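Local coordinates for protein alpha-tubulin N-acetyltransferase (PDB 4H6U) that catalyses transfer of the acetyl group of acetyl-coenzyme A to a lysine of alpha-tubulin, at residues A[129-139]-A[160-169]. The protein carries 1 engineered substitution. Numbering follows the deposited sequence.
Sequences QRHGYGSELFD and KFLSFLEKRY. With ACO (acetyl coenzyme *a), chain C.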
loop_
_atom_site.group_PDB
_atom_site.type_symbol
_atom_site.label_atom_id
_atom_site.label_comp_id
_atom_site.label_asym_id
_atom_site.label_seq_id
_atom_site.Cartn_x
_atom_site.Cartn_y
_atom_site.Cartn_z
ATOM N N GLN A 129 0.685 5.592 22.181
ATOM C CA GLN A 129 2.105 5.801 21.945
ATOM C C GLN A 129 2.835 5.689 23.291
ATOM O O GLN A 129 2.230 5.867 24.343
ATOM C CB GLN A 129 2.344 7.176 21.305
ATOM C CG GLN A 129 2.228 7.187 19.791
ATOM C CD GLN A 129 1.906 8.582 19.197
ATOM O OE1 GLN A 129 2.318 9.604 19.736
ATOM N NE2 GLN A 129 1.172 8.612 18.078
ATOM N N ARG A 130 4.121 5.354 23.255
ATOM C CA ARG A 130 4.949 5.268 24.464
ATOM C C ARG A 130 4.491 4.167 25.416
ATOM O O ARG A 130 4.632 4.296 26.635
ATOM C CB ARG A 130 4.961 6.614 25.194
ATOM C CG ARG A 130 5.945 7.610 24.578
ATOM C CD ARG A 130 6.296 8.722 25.551
ATOM N NE ARG A 130 7.667 9.177 25.363
ATOM C CZ ARG A 130 8.087 10.446 25.431
ATOM N NH1 ARG A 130 7.260 11.445 25.695
ATOM N NH2 ARG A 130 9.367 10.713 25.249
ATOM N N HIS A 131 3.907 3.109 24.859
ATOM C CA HIS A 131 3.525 1.931 25.627
ATOM C C HIS A 131 4.312 0.692 25.145
ATOM O O HIS A 131 4.078 -0.411 25.591
ATOM C CB HIS A 131 2.039 1.668 25.498
ATOM C CG HIS A 131 1.183 2.639 26.249
ATOM N ND1 HIS A 131 1.158 3.989 25.965
ATOM C CD2 HIS A 131 0.328 2.456 27.284
ATOM C CE1 HIS A 131 0.307 4.592 26.778
ATOM N NE2 HIS A 131 -0.198 3.687 27.596
ATOM N N GLY A 132 5.191 0.877 24.171
ATOM C CA GLY A 132 6.057 -0.173 23.690
ATOM C C GLY A 132 5.585 -0.788 22.380
ATOM O O GLY A 132 6.247 -1.676 21.845
ATOM N N TYR A 133 4.458 -0.295 21.861
ATOM C CA TYR A 133 3.825 -0.847 20.656
ATOM C C TYR A 133 4.679 -0.612 19.405
ATOM O O TYR A 133 4.905 -1.537 18.628
ATOM C CB TYR A 133 2.405 -0.261 20.483
ATOM C CG TYR A 133 1.401 -0.835 21.447
ATOM C CD1 TYR A 133 1.206 -2.197 21.528
ATOM C CD2 TYR A 133 0.687 -0.030 22.307
ATOM C CE1 TYR A 133 0.303 -2.728 22.412
ATOM C CE2 TYR A 133 -0.210 -0.564 23.210
ATOM C CZ TYR A 133 -0.389 -1.915 23.258
ATOM O OH TYR A 133 -1.278 -2.483 24.128
ATOM N N GLY A 134 5.206 0.595 19.244
ATOM C CA GLY A 134 6.086 0.896 18.106
ATOM C C GLY A 134 7.280 -0.070 18.086
ATOM O O GLY A 134 7.589 -0.707 17.066
ATOM N N SER A 135 7.951 -0.186 19.233
ATOM C CA SER A 135 9.042 -1.151 19.418
ATOM C C SER A 135 8.636 -2.573 19.025
ATOM O O SER A 135 9.416 -3.276 18.385
ATOM C CB SER A 135 9.501 -1.160 20.885
ATOM O OG SER A 135 9.987 0.096 21.293
ATOM N N GLU A 136 7.439 -3.017 19.432
ATOM C CA GLU A 136 7.014 -4.369 19.080
ATOM C C GLU A 136 6.898 -4.507 17.549
ATOM O O GLU A 136 7.385 -5.471 16.997
ATOM C CB GLU A 136 5.699 -4.760 19.785
ATOM C CG GLU A 136 5.421 -6.240 19.672
ATOM C CD GLU A 136 4.193 -6.721 20.437
ATOM O OE1 GLU A 136 3.351 -5.899 20.856
ATOM O OE2 GLU A 136 4.035 -7.955 20.544
ATOM N N LEU A 137 6.286 -3.551 16.858
ATOM C CA LEU A 137 6.183 -3.627 15.397
ATOM C C LEU A 137 7.521 -3.597 14.690
ATOM O O LEU A 137 7.761 -4.365 13.748
ATOM C CB LEU A 137 5.373 -2.464 14.844
ATOM C CG LEU A 137 3.986 -2.826 14.364
ATOM C CD1 LEU A 137 3.366 -1.644 13.653
ATOM C CD2 LEU A 137 4.007 -4.053 13.437
ATOM N N PHE A 138 8.347 -2.629 15.084
ATOM C CA PHE A 138 9.632 -2.429 14.451
ATOM C C PHE A 138 10.468 -3.709 14.660
ATOM O O PHE A 138 10.989 -4.284 13.711
ATOM C CB PHE A 138 10.302 -1.178 15.037
ATOM C CG PHE A 138 11.425 -0.619 14.211
ATOM C CD1 PHE A 138 11.200 -0.044 12.972
ATOM C CD2 PHE A 138 12.724 -0.648 14.702
ATOM C CE1 PHE A 138 12.270 0.483 12.201
ATOM C CE2 PHE A 138 13.802 -0.115 13.965
ATOM C CZ PHE A 138 13.558 0.449 12.700
ATOM N N ASP A 139 10.530 -4.201 15.878
ATOM C CA ASP A 139 11.254 -5.445 16.145
ATOM C C ASP A 139 10.736 -6.621 15.300
ATOM O O ASP A 139 11.519 -7.367 14.727
ATOM C CB ASP A 139 11.189 -5.822 17.630
ATOM C CG ASP A 139 12.090 -4.952 18.505
ATOM O OD1 ASP A 139 12.894 -4.155 17.961
ATOM O OD2 ASP A 139 12.014 -5.086 19.755
ATOM N N LYS A 160 9.163 12.424 16.322
ATOM C CA LYS A 160 8.957 11.325 17.262
ATOM C C LYS A 160 9.621 10.034 16.763
ATOM O O LYS A 160 10.045 9.208 17.557
ATOM C CB LYS A 160 7.463 11.085 17.529
ATOM C CG LYS A 160 6.801 12.203 18.300
ATOM C CD LYS A 160 5.371 11.859 18.640
ATOM C CE LYS A 160 4.633 13.035 19.261
ATOM N NZ LYS A 160 3.922 13.834 18.201
ATOM N N PHE A 161 9.659 9.820 15.456
ATOM C CA PHE A 161 10.280 8.608 14.946
ATOM C C PHE A 161 11.820 8.698 15.071
ATOM O O PHE A 161 12.490 7.710 15.392
ATOM C CB PHE A 161 9.851 8.374 13.491
ATOM C CG PHE A 161 10.294 7.042 12.908
ATOM C CD1 PHE A 161 10.716 6.003 13.717
ATOM C CD2 PHE A 161 10.303 6.851 11.532
ATOM C CE1 PHE A 161 11.127 4.813 13.185
ATOM C CE2 PHE A 161 10.716 5.653 10.978
ATOM C CZ PHE A 161 11.134 4.623 11.813
ATOM N N LEU A 162 12.362 9.895 14.877
ATOM C CA LEU A 162 13.788 10.104 15.003
ATOM C C LEU A 162 14.194 9.819 16.444
ATOM O O LEU A 162 15.159 9.104 16.694
ATOM C CB LEU A 162 14.191 11.535 14.575
ATOM C CG LEU A 162 14.226 11.765 13.071
ATOM C CD1 LEU A 162 14.448 13.227 12.733
ATOM C CD2 LEU A 162 15.314 10.935 12.454
ATOM N N SER A 163 13.454 10.422 17.369
ATOM C CA SER A 163 13.612 10.210 18.801
ATOM C C SER A 163 13.619 8.715 19.124
ATOM O O SER A 163 14.481 8.224 19.882
ATOM C CB SER A 163 12.467 10.900 19.548
ATOM O OG SER A 163 12.556 10.697 20.939
ATOM N N PHE A 164 12.644 8.013 18.532
ATOM C CA PHE A 164 12.462 6.574 18.703
ATOM C C PHE A 164 13.746 5.841 18.286
ATOM O O PHE A 164 14.333 5.091 19.096
ATOM C CB PHE A 164 11.236 6.150 17.860
ATOM C CG PHE A 164 11.041 4.659 17.709
ATOM C CD1 PHE A 164 11.537 4.000 16.596
ATOM C CD2 PHE A 164 10.281 3.941 18.635
ATOM C CE1 PHE A 164 11.351 2.639 16.419
ATOM C CE2 PHE A 164 10.080 2.565 18.493
ATOM C CZ PHE A 164 10.617 1.898 17.366
ATOM N N LEU A 165 14.223 6.148 17.067
ATOM C CA LEU A 165 15.473 5.584 16.528
ATOM C C LEU A 165 16.716 5.906 17.365
ATOM O O LEU A 165 17.534 5.030 17.674
ATOM C CB LEU A 165 15.678 6.074 15.075
ATOM C CG LEU A 165 14.604 5.542 14.114
ATOM C CD1 LEU A 165 14.655 6.220 12.762
ATOM C CD2 LEU A 165 14.729 4.010 13.951
ATOM N N GLU A 166 16.812 7.146 17.805
ATOM C CA GLU A 166 17.971 7.575 18.571
ATOM C C GLU A 166 18.006 6.940 19.975
ATOM O O GLU A 166 19.055 6.472 20.425
ATOM C CB GLU A 166 18.007 9.120 18.646
ATOM C CG GLU A 166 17.931 9.820 17.228
ATOM C CD GLU A 166 17.698 11.346 17.256
ATOM O OE1 GLU A 166 17.003 11.846 18.165
ATOM O OE2 GLU A 166 18.214 12.050 16.370
ATOM N N LYS A 167 16.854 6.921 20.651
ATOM C CA LYS A 167 16.747 6.449 22.045
ATOM C C LYS A 167 16.653 4.921 22.177
ATOM O O LYS A 167 17.242 4.354 23.074
ATOM C CB LYS A 167 15.552 7.115 22.711
ATOM C CG LYS A 167 15.764 8.585 22.867
ATOM C CD LYS A 167 14.540 9.352 23.325
ATOM C CE LYS A 167 14.509 9.517 24.812
ATOM N NZ LYS A 167 13.543 10.579 25.184
ATOM N N ARG A 168 15.951 4.250 21.262
ATOM C CA ARG A 168 15.724 2.811 21.412
ATOM C C ARG A 168 16.666 1.926 20.574
ATOM O O ARG A 168 16.898 0.765 20.935
ATOM C CB ARG A 168 14.260 2.490 21.120
ATOM C CG ARG A 168 13.285 3.163 22.101
ATOM C CD ARG A 168 13.207 2.382 23.447
ATOM N NE ARG A 168 12.435 3.131 24.437
ATOM C CZ ARG A 168 11.280 2.748 24.975
ATOM N NH1 ARG A 168 10.728 1.585 24.646
ATOM N NH2 ARG A 168 10.673 3.550 25.856
ATOM N N TYR A 169 17.222 2.475 19.485
ATOM C CA TYR A 169 18.098 1.702 18.582
ATOM C C TYR A 169 19.516 2.293 18.439
ATOM O O TYR A 169 20.302 1.823 17.626
ATOM C CB TYR A 169 17.404 1.475 17.212
ATOM C CG TYR A 169 16.113 0.688 17.411
ATOM C CD1 TYR A 169 16.089 -0.692 17.310
ATOM C CD2 TYR A 169 14.954 1.324 17.793
ATOM C CE1 TYR A 169 14.936 -1.404 17.545
ATOM C CE2 TYR A 169 13.800 0.627 18.026
ATOM C CZ TYR A 169 13.791 -0.734 17.910
ATOM O OH TYR A 169 12.616 -1.412 18.159
HETATM N N1A ACO C . 7.865 12.605 21.951
HETATM C C2A ACO C . 9.143 12.114 21.780
HETATM N N3A ACO C . 9.491 10.867 21.541
HETATM C C4A ACO C . 8.432 9.950 21.508
HETATM C C5A ACO C . 7.082 10.308 21.697
HETATM C C6A ACO C . 6.837 11.708 21.921
HETATM N N6A ACO C . 5.605 12.242 22.115
HETATM N N7A ACO C . 6.286 9.128 21.595
HETATM C C8A ACO C . 7.171 8.086 21.377
HETATM N N9A ACO C . 8.487 8.588 21.333
HETATM C C1B ACO C . 9.763 7.943 21.134
HETATM C C2B ACO C . 10.743 8.199 22.269
HETATM O O2B ACO C . 12.063 7.918 21.894
HETATM C C3B ACO C . 10.244 7.043 23.238
HETATM O O3B ACO C . 11.125 6.695 24.133
HETATM P P3B ACO C . 10.910 7.533 25.754
HETATM O O7A ACO C . 12.033 6.809 26.431
HETATM O O8A ACO C . 11.170 8.953 25.315
HETATM O O9A ACO C . 9.503 7.189 26.129
HETATM C C4B ACO C . 9.986 5.923 22.270
HETATM O O4B ACO C . 9.569 6.553 21.018
HETATM C C5B ACO C . 8.924 4.993 22.857
HETATM O O5B ACO C . 9.016 3.694 22.406
HETATM P P1A ACO C . 7.607 2.953 21.918
HETATM O O1A ACO C . 8.047 1.590 21.520
HETATM O O2A ACO C . 6.502 3.211 22.922
HETATM O O3A ACO C . 7.215 3.755 20.514
HETATM P P2A ACO C . 5.742 4.139 20.143
HETATM O O4A ACO C . 4.803 2.983 20.081
HETATM O O5A ACO C . 5.270 5.453 20.658
HETATM O O6A ACO C . 5.913 4.398 18.338
HETATM C CBP ACO C . 6.191 6.139 16.765
HETATM C CCP ACO C . 6.842 5.291 17.852
HETATM C CDP ACO C . 7.158 7.186 16.191
HETATM C CEP ACO C . 5.636 5.223 15.631
HETATM C CAP ACO C . 4.974 6.834 17.456
HETATM O OAP ACO C . 5.318 7.699 18.518
HETATM C C9P ACO C . 3.970 7.449 16.436
HETATM O O9P ACO C . 3.237 6.699 15.836
HETATM N N8P ACO C . 3.774 8.723 16.017
HETATM C C7P ACO C . 4.362 9.923 16.369
HETATM C C6P ACO C . 4.108 11.049 15.248
HETATM C C5P ACO C . 4.162 10.616 13.731
HETATM O O5P ACO C . 3.463 11.176 12.871
HETATM N N4P ACO C . 5.050 9.557 13.341
HETATM C C3P ACO C . 5.259 9.030 11.924
HETATM C C2P ACO C . 6.692 8.488 11.504
HETATM S S1P ACO C . 7.655 9.221 9.968
HETATM C C ACO C . 7.569 7.955 8.696
HETATM O O ACO C . 6.696 7.176 8.785
HETATM C CH3 ACO C . 8.879 7.467 8.121
#
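Phe138 is the apolar centre: its ring makes two T-shaped (edge-to-face) stacks with 160-169, as the face in one and as the edge in the other. Phe164 turns its edge onto a face of Phe138 (centroids 5.5 Å apart, planes at 86°), while Phe138 drives its own edge into the face of Tyr169, CD2 lying 3.4 Å from Tyr169 CZ. With CG anti to the backbone N (chi1 -163°), Phe138 projects across to helix 160-168, where Leu165 CD2 packs on its CZ; Val119 of strand 117-124 adds to the same core. Beyond Phe164, whose edge atom CE2 meets the backbone N of Ser135 at 3.6 Å, helices 133-139 and 160-168, crossing at -74°, splay apart, and acetyl-CoA lies in the cleft between them. Here 129-135 forms the pyrophosphate-binding loop and helix start of the GNAT fold: the N-H groups of Arg130, Gly132, Gly134 and Ser135 all bond pyrophosphate oxygens. A side chain on Gly134 would run into ACO O6A. Ser163 OG reaches the ribose hydroxyl O2B at 3.0 Å. Arg130 lays its guanidinium face over the adenine. Lys167 NZ bonds O8A of the 3'-phosphate at 2.9 Å, and Arg130 NH2 bonds the same oxygen; the phosphate probably draws the two cations together. Arg168 sets a face of its guanidinium under ACO O5B, which lies 3.5 Å from the guanidinium plane. Away from the phosphates, Tyr169 OH donates to Asp139 OD1 (2.8 Å), arriving from above the carboxylate plane. With an alanine here instead of Tyr169, the edge of Phe138 is likely to face a gap and Asp139 OD1 to lose its phenol donor, leaving the carboxylate freer to turn.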